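NAD-dependent aldehyde dehydrogenase (Burkholderia multivorans, PDB 5UJU) probably catalyses the NAD+-dependent oxidation of aldehydes to carboxylic acids. Local coordinates at residues A114-S117 / A118-G121; D256-E260 / A261-P265; D404-T407 / A408-D411; Q454-F457 / G458-F462. One frame throughout, in Å; residues are numbered along the deposited sequence.

Interaction 1 of 4, residues A114-S117 / A118-G121; sequences AGPS and AWIG
Trp119 N donates to Gly115 O at 3.2 Å, in the plane of that carbonyl, and Ile120 N reaches Pro116 O at 2.9 Å with an almost straight N-H...O angle of 172°, so successive i to i+4 bonds carry the turn. Behind it the pattern is broken: Gly115 has a positive phi of 78°, and neither Pro116 N nor Ser117 N is bonded to the preceding turn. The indole of Trp119 lies flat against this irregular backbone. Gly115 C sits 3.4 Å above the ring plane over its centre, and the CA of Pro116 makes a CH-pi contact, 3.9 Å from the centroid of the six-membered ring. Beside it the two side chains run the same way, Pro116 CG touching Trp119 CZ3 at 3.9 Å. This is a glycine-proline kink within the long helix 97-132, and Trp119 also packs on Ile202 and Pro204 of strand 191-211. Trp119 CG lies anti to its own carbonyl carbon (chi1 -48°), which turns the indole back over Gly115 and Pro116; Trp119 NE1 then bonds to Trp111 O, not to the nearby Gly115 O. Elsewhere on the turn, the methyls of Ala114 and Ala118 press together, CB to CB 3.4 Å, tighter than ordinary van der Waals contact. Ser117 OG accepts a hydrogen bond from His11 N, near the N-terminus.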
# COMPACT_ATOMS: atom_id res chain seq x y z
N ALA A 114 23.54 -4.49 0.06
CA ALA A 114 23.99 -4.11 1.39
C ALA A 114 22.88 -4.24 2.44
O ALA A 114 23.18 -4.25 3.64
CB ALA A 114 24.54 -2.68 1.37
N GLY A 115 21.62 -4.32 2.03
CA GLY A 115 20.56 -4.69 2.94
C GLY A 115 20.12 -3.56 3.85
O GLY A 115 20.67 -2.46 3.85
N PRO A 116 19.11 -3.85 4.68
CA PRO A 116 18.45 -2.78 5.45
C PRO A 116 19.36 -1.96 6.36
O PRO A 116 19.15 -0.75 6.48
CB PRO A 116 17.40 -3.56 6.27
CG PRO A 116 17.10 -4.77 5.44
CD PRO A 116 18.42 -5.15 4.79
N SER A 117 20.36 -2.57 7.02
CA SER A 117 21.15 -1.76 7.95
C SER A 117 21.94 -0.70 7.20
O SER A 117 22.15 0.40 7.73
CB SER A 117 22.08 -2.64 8.80
OG SER A 117 23.16 -3.13 8.02
N ALA A 118 22.34 -0.98 5.96
CA ALA A 118 22.98 0.05 5.15
C ALA A 118 21.98 1.11 4.69
O ALA A 118 22.29 2.31 4.69
CB ALA A 118 23.63 -0.59 3.93
N TRP A 119 20.79 0.69 4.25
CA TRP A 119 19.82 1.67 3.78
C TRP A 119 19.45 2.64 4.88
O TRP A 119 19.42 3.86 4.67
CB TRP A 119 18.56 0.99 3.24
CG TRP A 119 18.81 -0.13 2.31
CD1 TRP A 119 19.91 -0.31 1.50
CD2 TRP A 119 17.97 -1.26 2.11
NE1 TRP A 119 19.78 -1.49 0.80
CE2 TRP A 119 18.60 -2.09 1.16
CE3 TRP A 119 16.73 -1.65 2.63
CZ2 TRP A 119 18.04 -3.30 0.73
CZ3 TRP A 119 16.17 -2.85 2.20
CH2 TRP A 119 16.82 -3.65 1.26
N ILE A 120 19.20 2.12 6.08
CA ILE A 120 18.82 2.96 7.22
C ILE A 120 20.02 3.78 7.69
O ILE A 120 19.92 4.99 7.92
CB ILE A 120 18.25 2.09 8.36
CG1 ILE A 120 17.05 1.24 7.89
CG2 ILE A 120 17.88 2.95 9.57
CD1 ILE A 120 15.86 2.01 7.43
N GLY A 121 21.18 3.13 7.83
CA GLY A 121 22.34 3.85 8.32
C GLY A 121 22.75 4.99 7.41
O GLY A 121 22.98 6.12 7.86

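Interaction 2 of 4, residues D256-E260 / A261-P265; sequences DVLRE and AGFDP
Leu258 and Arg259 offer their carbonyls to the residues that leave helix 245-260, and the pairing defines a Schellman motif. Phe263 N bonds to Leu258 O at 2.8 Å, spanning five residues, while Gly262 N bonds to Arg259 O at 2.9 Å from well above the carbonyl plane. Gly262, with a positive phi of 84°, is where the chain leaves the helix. The motif's customary apolar pair is present as well: Leu258 CD2 meets Phe263 CB at 4.1 Å, the two side chains crossing at about a right angle. Beyond that CB the Phe263 ring leads away, toward Ala114 and an edge-to-face meeting with Trp111, both on helix 97-132.

Arg259 can be followed outward. From CB the chain leaves with CG anti to the backbone N (chi1 -165°), and a bend at chi3 (-73°) turns the guanidinium toward the returning chain, where Pro265 waits. Contact begins at NE, 4.1 Å from Pro265 CG. Further out, Pro265 CB lies over one face of the guanidinium, offset toward its rim. At the tip the two nitrogens divide the work. NH2 keeps van der Waals contact with the proline and also forms a salt bridge with Asp69. NH1 points back along the helix to Asp256 of the previous turn, forming a long salt bridge with its OD1 at 3.5 Å.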
# COMPACT_ATOMS: atom_id res chain seq x y z
N ASP A 256 27.50 12.38 -1.41
CA ASP A 256 28.69 12.35 -0.56
C ASP A 256 28.67 11.15 0.37
O ASP A 256 29.65 10.40 0.47
CB ASP A 256 28.76 13.63 0.28
CG ASP A 256 29.23 14.82 -0.52
OD1 ASP A 256 29.72 14.63 -1.66
OD2 ASP A 256 29.12 15.94 0.01
N VAL A 257 27.56 10.97 1.08
CA VAL A 257 27.45 9.89 2.06
C VAL A 257 27.52 8.54 1.36
O VAL A 257 28.24 7.63 1.80
CB VAL A 257 26.15 10.03 2.86
CG1 VAL A 257 25.96 8.82 3.76
CG2 VAL A 257 26.16 11.33 3.68
N LEU A 258 26.79 8.40 0.25
CA LEU A 258 26.80 7.14 -0.49
C LEU A 258 28.19 6.81 -0.99
O LEU A 258 28.65 5.66 -0.87
CB LEU A 258 25.80 7.21 -1.65
CG LEU A 258 24.33 7.16 -1.23
CD1 LEU A 258 23.44 7.91 -2.23
CD2 LEU A 258 23.89 5.72 -1.10
N ARG A 259 28.90 7.80 -1.55
CA ARG A 259 30.26 7.57 -2.03
C ARG A 259 31.18 7.15 -0.89
O ARG A 259 31.92 6.17 -0.99
CB ARG A 259 30.78 8.84 -2.70
CG ARG A 259 32.04 8.64 -3.55
CD ARG A 259 32.55 9.98 -4.08
NE ARG A 259 31.71 10.54 -5.15
CZ ARG A 259 30.81 11.49 -4.96
NH1 ARG A 259 30.61 11.99 -3.74
NH2 ARG A 259 30.09 11.95 -5.98
N GLU A 260 31.12 7.88 0.23
CA GLU A 260 31.99 7.58 1.36
C GLU A 260 31.69 6.22 1.97
O GLU A 260 32.58 5.59 2.56
CB GLU A 260 31.87 8.69 2.41
CG GLU A 260 32.43 10.03 1.93
CD GLU A 260 32.11 11.19 2.87
OE1 GLU A 260 32.01 10.95 4.09
OE2 GLU A 260 31.96 12.33 2.38
N ALA A 261 30.44 5.75 1.82
CA ALA A 261 30.04 4.43 2.29
C ALA A 261 30.38 3.31 1.29
O ALA A 261 30.02 2.16 1.54
CB ALA A 261 28.54 4.42 2.59
N GLY A 262 31.04 3.62 0.18
CA GLY A 262 31.39 2.60 -0.79
C GLY A 262 30.29 2.27 -1.78
O GLY A 262 30.34 1.21 -2.42
N PHE A 263 29.29 3.13 -1.93
CA PHE A 263 28.24 2.92 -2.91
C PHE A 263 28.42 3.81 -4.13
O PHE A 263 29.13 4.82 -4.09
CB PHE A 263 26.85 3.15 -2.28
CG PHE A 263 26.57 2.19 -1.18
CD1 PHE A 263 26.45 0.84 -1.45
CD2 PHE A 263 26.50 2.62 0.14
CE1 PHE A 263 26.22 -0.06 -0.45
CE2 PHE A 263 26.27 1.72 1.15
CZ PHE A 263 26.13 0.38 0.85
N ASP A 264 27.76 3.42 -5.21
CA ASP A 264 27.68 4.25 -6.41
C ASP A 264 26.87 5.49 -6.06
O ASP A 264 25.71 5.37 -5.66
CB ASP A 264 27.04 3.44 -7.54
CG ASP A 264 27.01 4.18 -8.88
OD1 ASP A 264 27.13 5.43 -8.93
OD2 ASP A 264 26.83 3.49 -9.91
N PRO A 265 27.45 6.70 -6.13
CA PRO A 265 26.67 7.89 -5.78
C PRO A 265 25.43 8.06 -6.64
O PRO A 265 24.51 8.78 -6.23
CB PRO A 265 27.66 9.05 -5.98
CG PRO A 265 28.69 8.51 -6.94
CD PRO A 265 28.82 7.05 -6.57

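Interaction 3 of 4, residues D404-T407 / A408-D411; sequences DGVT and ARID
Val406 stands between Arg409 and Ile410, one branch turned to each. Its CG2 faces the guanidinium, 4.2 Å from Arg409 NH1, and its CG1 faces the aliphatic end of Ile410, 4.3 Å from CD1. Both separations are loose, so these side chains sit alongside one another rather than interlock. The guanidinium of Arg409 is folded back over the preceding turn by a kink in its chain at chi3 (-57°). There Gly405 O lies over one of its faces, 3.9 Å from NH1, which is proximity and not a bond; the hydrogen bond of Arg409 NH1 goes to Phe457 O in a neighbouring loop. Ile410 approaches differently: its CG1 comes to 3.3 Å from Val406 O, the same carbonyl oxygen that accepts the bond from Ile410 N at 3.0 Å. Ala408 N to Asp404 O (3.2 Å) is another bond of this i to i+4 kind, and the one from Asp411 N is weak. The carboxylates pair elsewhere, Asp404 with Arg435 and Asp411 with Arg414. Val406 packs on Phe457, and Arg409 on Trp456, of the loop before strand 460-466, which leaves the Val406 side chain about 8 Å from the bound sodium ion. Val406 and Ile410 are buried while Asp404, Ala408 and Asp411 are exposed, the division expected of an amphipathic surface helix, here laid over the loop that carries the sodium ligand Gly458.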
# COMPACT_ATOMS: atom_id res chain seq x y z
N ASP A 404 4.38 35.23 -10.17
CA ASP A 404 3.43 36.24 -10.62
C ASP A 404 2.04 35.67 -10.88
O ASP A 404 1.09 36.46 -10.99
CB ASP A 404 3.95 36.90 -11.89
CG ASP A 404 5.27 37.60 -11.68
OD1 ASP A 404 5.39 38.37 -10.70
OD2 ASP A 404 6.20 37.39 -12.50
N GLY A 405 1.88 34.34 -10.92
CA GLY A 405 0.55 33.78 -11.09
C GLY A 405 -0.31 33.93 -9.86
O GLY A 405 -1.54 34.02 -9.96
N VAL A 406 0.31 34.00 -8.68
CA VAL A 406 -0.45 34.24 -7.45
C VAL A 406 -0.99 35.67 -7.46
O VAL A 406 -2.13 35.92 -7.06
CB VAL A 406 0.43 33.97 -6.22
CG1 VAL A 406 -0.31 34.38 -4.94
CG2 VAL A 406 0.86 32.51 -6.17
N THR A 407 -0.17 36.62 -7.91
CA THR A 407 -0.61 38.01 -8.03
C THR A 407 -1.82 38.12 -8.94
O THR A 407 -2.75 38.89 -8.67
CB THR A 407 0.54 38.87 -8.55
OG1 THR A 407 1.59 38.89 -7.57
CG2 THR A 407 0.07 40.28 -8.80
N ALA A 408 -1.83 37.38 -10.06
CA ALA A 408 -2.97 37.42 -10.96
C ALA A 408 -4.23 36.87 -10.30
O ALA A 408 -5.33 37.41 -10.50
CB ALA A 408 -2.67 36.64 -12.24
N ARG A 409 -4.09 35.81 -9.51
CA ARG A 409 -5.25 35.20 -8.88
C ARG A 409 -5.83 36.08 -7.78
O ARG A 409 -7.04 36.06 -7.56
CB ARG A 409 -4.87 33.82 -8.34
CG ARG A 409 -6.05 33.04 -7.77
CD ARG A 409 -5.62 31.64 -7.31
NE ARG A 409 -5.01 30.85 -8.38
CZ ARG A 409 -3.70 30.66 -8.53
NH1 ARG A 409 -2.84 31.18 -7.66
NH2 ARG A 409 -3.26 29.93 -9.54
N ILE A 410 -4.98 36.83 -7.07
CA ILE A 410 -5.47 37.81 -6.11
C ILE A 410 -6.40 38.79 -6.80
O ILE A 410 -7.47 39.12 -6.29
CB ILE A 410 -4.29 38.54 -5.42
CG1 ILE A 410 -3.50 37.58 -4.53
CG2 ILE A 410 -4.78 39.70 -4.58
CD1 ILE A 410 -2.18 38.15 -4.02
N ASP A 411 -5.99 39.30 -7.97
CA ASP A 411 -6.84 40.26 -8.66
C ASP A 411 -8.11 39.60 -9.19
O ASP A 411 -9.18 40.22 -9.19
CB ASP A 411 -6.08 40.95 -9.78
CG ASP A 411 -6.86 42.15 -10.34
OD1 ASP A 411 -7.07 43.12 -9.59
OD2 ASP A 411 -7.28 42.10 -11.52

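Interaction 4 of 4, residues Q454-F457 / G458-F462; sequences QEWF and GPISF. With NA (sodium ion), chain C.
Trp456 presents one face of its indole to Phe462, whose CZ stands 3.5 Å above the plane, offset toward the rim. The pair is T-shaped: the edge of Phe462 meets the five-membered ring, with centroids 5.0 Å apart and planes at 72°. It ties the loop after helix 449-452 to strand 460-466, in the mixed sheet where that strand lies between strands 440-445 and 356-360. Nearer the backbone, Ile460 CG2 packs on Trp456 CB at 4.0 Å. The indole NH is fixed separately by Lys451 O, and helix 404-414 adds contacts from Ala413.

Where the loop passes into the strand, the chain bends round a sodium site. Gly458 O binds the ion at 2.7 Å, Gly348 O is the other protein ligand, and four waters bring the count to six. Three of those waters also touch this bend of backbone. One accepts from Gly458 N at 2.8 Å, another donates to Ile460 O, and a third lies close to the carbonyl oxygens of both Trp456 and Ile460, a possible link between loop and strand. An inverse gamma turn about Pro459 brings Ile460 N to Gly458 O at 2.9 Å, the same oxygen that binds sodium.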
# COMPACT_ATOMS: atom_id res chain seq x y z
N GLN A 454 -13.51 26.10 -5.17
CA GLN A 454 -12.31 26.11 -5.99
C GLN A 454 -11.12 26.41 -5.09
O GLN A 454 -11.25 26.98 -4.01
CB GLN A 454 -12.36 27.17 -7.09
CG GLN A 454 -13.61 27.21 -7.93
CD GLN A 454 -13.63 28.46 -8.79
OE1 GLN A 454 -12.58 28.89 -9.28
NE2 GLN A 454 -14.80 29.05 -8.95
N GLU A 455 -9.95 25.99 -5.53
CA GLU A 455 -8.75 26.31 -4.80
C GLU A 455 -8.22 27.65 -5.32
O GLU A 455 -8.18 27.89 -6.53
CB GLU A 455 -7.73 25.18 -4.93
CG GLU A 455 -6.53 25.28 -4.00
CD GLU A 455 -5.21 25.30 -4.74
OE1 GLU A 455 -5.18 24.89 -5.92
OE2 GLU A 455 -4.20 25.71 -4.13
N TRP A 456 -7.93 28.55 -4.40
CA TRP A 456 -7.39 29.86 -4.73
C TRP A 456 -6.01 29.92 -4.08
O TRP A 456 -5.89 30.30 -2.91
CB TRP A 456 -8.29 30.97 -4.21
CG TRP A 456 -9.64 30.97 -4.84
CD1 TRP A 456 -10.70 30.18 -4.50
CD2 TRP A 456 -10.09 31.80 -5.92
NE1 TRP A 456 -11.79 30.47 -5.29
CE2 TRP A 456 -11.43 31.46 -6.18
CE3 TRP A 456 -9.48 32.80 -6.68
CZ2 TRP A 456 -12.18 32.09 -7.18
CZ3 TRP A 456 -10.22 33.42 -7.68
CH2 TRP A 456 -11.55 33.06 -7.92
N PHE A 457 -4.98 29.60 -4.84
CA PHE A 457 -3.66 29.51 -4.23
C PHE A 457 -3.12 30.91 -3.98
O PHE A 457 -3.09 31.75 -4.89
CB PHE A 457 -2.70 28.70 -5.09
CG PHE A 457 -1.32 28.62 -4.51
CD1 PHE A 457 -1.08 27.82 -3.40
CD2 PHE A 457 -0.27 29.35 -5.05
CE1 PHE A 457 0.21 27.73 -2.85
CE2 PHE A 457 1.00 29.28 -4.50
CZ PHE A 457 1.24 28.47 -3.40
N GLY A 458 -2.70 31.16 -2.75
CA GLY A 458 -2.23 32.47 -2.38
C GLY A 458 -3.00 32.98 -1.18
O GLY A 458 -3.80 32.26 -0.57
N PRO A 459 -2.77 34.24 -0.82
CA PRO A 459 -3.35 34.79 0.42
C PRO A 459 -4.78 35.27 0.21
O PRO A 459 -5.08 36.46 0.26
CB PRO A 459 -2.39 35.94 0.74
CG PRO A 459 -1.96 36.43 -0.62
CD PRO A 459 -1.89 35.20 -1.50
N ILE A 460 -5.69 34.33 -0.03
CA ILE A 460 -7.07 34.61 -0.41
C ILE A 460 -7.99 33.83 0.52
O ILE A 460 -7.78 32.64 0.73
CB ILE A 460 -7.33 34.22 -1.87
CG1 ILE A 460 -6.39 34.99 -2.80
CG2 ILE A 460 -8.83 34.36 -2.23
CD1 ILE A 460 -6.21 34.35 -4.19
N SER A 461 -9.00 34.50 1.08
CA SER A 461 -9.92 33.77 1.94
C SER A 461 -11.33 34.35 1.87
O SER A 461 -11.54 35.50 1.44
CB SER A 461 -9.44 33.74 3.39
OG SER A 461 -9.28 35.05 3.91
N PHE A 462 -12.29 33.54 2.31
CA PHE A 462 -13.72 33.86 2.26
C PHE A 462 -14.32 33.64 3.64
O PHE A 462 -14.22 32.55 4.20
CB PHE A 462 -14.44 32.99 1.22
CG PHE A 462 -13.71 32.87 -0.08
CD1 PHE A 462 -13.71 33.91 -0.99
CD2 PHE A 462 -12.99 31.73 -0.39
CE1 PHE A 462 -13.02 33.81 -2.19
CE2 PHE A 462 -12.29 31.62 -1.59
CZ PHE A 462 -12.30 32.66 -2.48
NA NA C . -4.46 30.03 0.89
O HOH W 1 -6.60 30.17 -0.40
O HOH W 2 -3.16 29.00 -1.08
O HOH W 3 -5.83 31.57 2.70
O HOH W 4 -5.38 27.84 1.94

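Overall arrangement
The four contacts follow one another along the chain but gather in two pairs. Interactions 1 and 2, centres 13 Å apart, meet where the Phe263 ring packs against helix 97-132, its CZ 3.5 Å from Ala114 CB; interaction 1 packs on strand 191-211, and the loop of interaction 2 leads into strand 268-270 of the same sheet. Interactions 3 and 4 have centres 10 Å apart and join helix 404-414 to the sodium loop and the start of strand 460-466, in the second seven-stranded sheet. Between the pairs, centres are 43 to 46 Å apart and nearest atoms at least about 30 Å. That separation is consistent with the separate NAD-binding and catalytic domains of the aldehyde dehydrogenase fold.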